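Local atomic coordinates of aldose 1-epimerase (Caenorhabditis elegans, PDB entry 1LUR), a protein that probably interconverts the alpha and beta anomers of aldoses such as galactose, as a GalM-like mutarotase. Residues A[277-282]-A[299-304]. Sequence-based numbering, arbitrary orientation.
Sequences HLYASK and ALAIEP. With SO4 (sulfate ion), chain C.
The carboxylate of E303 lies against the edge of the H277 imidazole without bonding to it: OE1 sits 3.4 Å from CD2, near the ring plane, with the two flat groups turned 68° apart. A histidine suits this place because each ring nitrogen can bond an aspartate, ND1 meeting D240 and NE2 D238, which fixes the ring's rotation and presents a carbon to E303. CG of E303 stands beside the backbone N, anti to the carbonyl carbon (chi1 -28°, off a staggered value), and the extended chain runs alongside H277, with CG 3.5 Å from H277 O. Replacing E303 by an alanine removes the carboxylate, which would probably open a gap beside the imidazole edge and the CB of Y279. Strands 275-279 and 300-305 are antiparallel neighbours within the beta-sandwich of the galactose mutarotase fold. Two backbone hydrogen bonds join H277 to E303. Two more join Y279 to A301, whose small CB fits against the Y279 ring edge, 3.7 Å from Y279 CB. On the other face L278 and I302, apolar as a sandwich interior demands, meet strands 187-192 and 265-271 respectively. Beyond the strand, K282 NZ donates to O1 of a sulfate, probably from the crystallisation liquor.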
loop_
_atom_site.group_PDB
_atom_site.type_symbol
_atom_site.label_atom_id
_atom_site.label_comp_id
_atom_site.label_asym_id
_atom_site.label_seq_id
_atom_site.Cartn_x
_atom_site.Cartn_y
_atom_site.Cartn_z
ATOM N N HIS A 277 2.763 6.051 -2.805
ATOM C CA HIS A 277 1.491 6.639 -3.189
ATOM C C HIS A 277 0.702 6.996 -1.941
ATOM O O HIS A 277 0.438 6.136 -1.097
ATOM C CB HIS A 277 0.670 5.667 -4.034
ATOM C CG HIS A 277 -0.596 6.259 -4.560
ATOM N ND1 HIS A 277 -0.626 7.101 -5.650
ATOM C CD2 HIS A 277 -1.874 6.166 -4.122
ATOM C CE1 HIS A 277 -1.868 7.501 -5.862
ATOM N NE2 HIS A 277 -2.644 6.949 -4.947
ATOM N N LEU A 278 0.329 8.267 -1.832
ATOM C CA LEU A 278 -0.429 8.759 -0.696
ATOM C C LEU A 278 -1.859 9.058 -1.122
ATOM O O LEU A 278 -2.084 9.813 -2.066
ATOM C CB LEU A 278 0.208 10.040 -0.151
ATOM C CG LEU A 278 1.700 9.985 0.193
ATOM C CD1 LEU A 278 2.207 11.377 0.547
ATOM C CD2 LEU A 278 1.916 9.016 1.348
ATOM N N TYR A 279 -2.817 8.455 -0.430
ATOM C CA TYR A 279 -4.229 8.660 -0.730
ATOM C C TYR A 279 -4.931 9.127 0.544
ATOM O O TYR A 279 -5.062 8.371 1.510
ATOM C CB TYR A 279 -4.861 7.365 -1.249
ATOM C CG TYR A 279 -6.363 7.429 -1.397
ATOM C CD1 TYR A 279 -6.973 8.459 -2.109
ATOM C CD2 TYR A 279 -7.177 6.452 -0.826
ATOM C CE1 TYR A 279 -8.363 8.513 -2.248
ATOM C CE2 TYR A 279 -8.560 6.499 -0.958
ATOM C CZ TYR A 279 -9.145 7.530 -1.670
ATOM O OH TYR A 279 -10.514 7.575 -1.794
ATOM N N ALA A 280 -5.383 10.378 0.530
ATOM C CA ALA A 280 -6.067 10.977 1.671
ATOM C C ALA A 280 -7.450 10.426 2.008
ATOM O O ALA A 280 -8.194 11.044 2.772
ATOM C CB ALA A 280 -6.141 12.493 1.487
ATOM N N SER A 281 -7.807 9.282 1.433
ATOM C CA SER A 281 -9.105 8.672 1.707
ATOM C C SER A 281 -10.322 9.568 1.428
ATOM O O SER A 281 -11.331 9.499 2.131
ATOM C CB SER A 281 -9.114 8.206 3.171
ATOM O OG SER A 281 -10.361 7.654 3.550
ATOM N N LYS A 282 -10.236 10.381 0.384
ATOM C CA LYS A 282 -11.322 11.288 0.012
ATOM C C LYS A 282 -12.659 10.633 -0.340
ATOM O O LYS A 282 -13.716 11.160 0.001
ATOM C CB LYS A 282 -10.878 12.170 -1.159
ATOM C CG LYS A 282 -11.946 13.123 -1.678
ATOM C CD LYS A 282 -11.432 13.903 -2.881
ATOM C CE LYS A 282 -12.472 14.885 -3.403
ATOM N NZ LYS A 282 -13.716 14.200 -3.851
ATOM N N ALA A 299 -8.545 8.424 6.891
ATOM C CA ALA A 299 -7.185 7.942 7.078
ATOM C C ALA A 299 -6.267 8.311 5.928
ATOM O O ALA A 299 -6.655 9.014 4.991
ATOM C CB ALA A 299 -7.190 6.428 7.273
ATOM N N LEU A 300 -5.032 7.838 6.018
ATOM C CA LEU A 300 -4.040 8.102 4.995
ATOM C C LEU A 300 -3.507 6.777 4.476
ATOM O O LEU A 300 -2.824 6.050 5.201
ATOM C CB LEU A 300 -2.883 8.922 5.561
ATOM C CG LEU A 300 -1.748 9.219 4.576
ATOM C CD1 LEU A 300 -2.248 10.164 3.496
ATOM C CD2 LEU A 300 -0.567 9.835 5.306
ATOM N N ALA A 301 -3.841 6.454 3.230
ATOM C CA ALA A 301 -3.373 5.214 2.631
ATOM C C ALA A 301 -1.932 5.477 2.235
ATOM O O ALA A 301 -1.637 6.453 1.549
ATOM C CB ALA A 301 -4.207 4.862 1.406
ATOM N N ILE A 302 -1.031 4.621 2.697
ATOM C CA ILE A 302 0.383 4.761 2.391
ATOM C C ILE A 302 0.748 3.516 1.596
ATOM O O ILE A 302 0.750 2.405 2.131
ATOM C CB ILE A 302 1.215 4.862 3.689
ATOM C CG1 ILE A 302 0.750 6.082 4.495
ATOM C CG2 ILE A 302 2.685 4.984 3.355
ATOM C CD1 ILE A 302 1.525 6.323 5.790
ATOM N N GLU A 303 1.049 3.712 0.317
ATOM C CA GLU A 303 1.395 2.608 -0.569
ATOM C C GLU A 303 2.747 2.691 -1.264
ATOM O O GLU A 303 2.870 3.311 -2.324
ATOM C CB GLU A 303 0.294 2.476 -1.629
ATOM C CG GLU A 303 -1.067 2.957 -1.138
ATOM C CD GLU A 303 -2.131 3.033 -2.227
ATOM O OE1 GLU A 303 -3.093 3.807 -2.054
ATOM O OE2 GLU A 303 -2.021 2.321 -3.244
ATOM N N PRO A 304 3.787 2.083 -0.664
ATOM C CA PRO A 304 5.128 2.088 -1.259
ATOM C C PRO A 304 4.973 1.239 -2.517
ATOM O O PRO A 304 4.463 0.127 -2.441
ATOM C CB PRO A 304 5.975 1.400 -0.197
ATOM C CG PRO A 304 5.300 1.826 1.084
ATOM C CD PRO A 304 3.836 1.646 0.743
HETATM S S SO4 C . -15.534 15.067 -7.018
HETATM O O1 SO4 C . -15.333 15.640 -5.671
HETATM O O2 SO4 C . -16.395 13.871 -6.923
HETATM O O3 SO4 C . -16.175 16.071 -7.890
HETATM O O4 SO4 C . -14.227 14.683 -7.590
#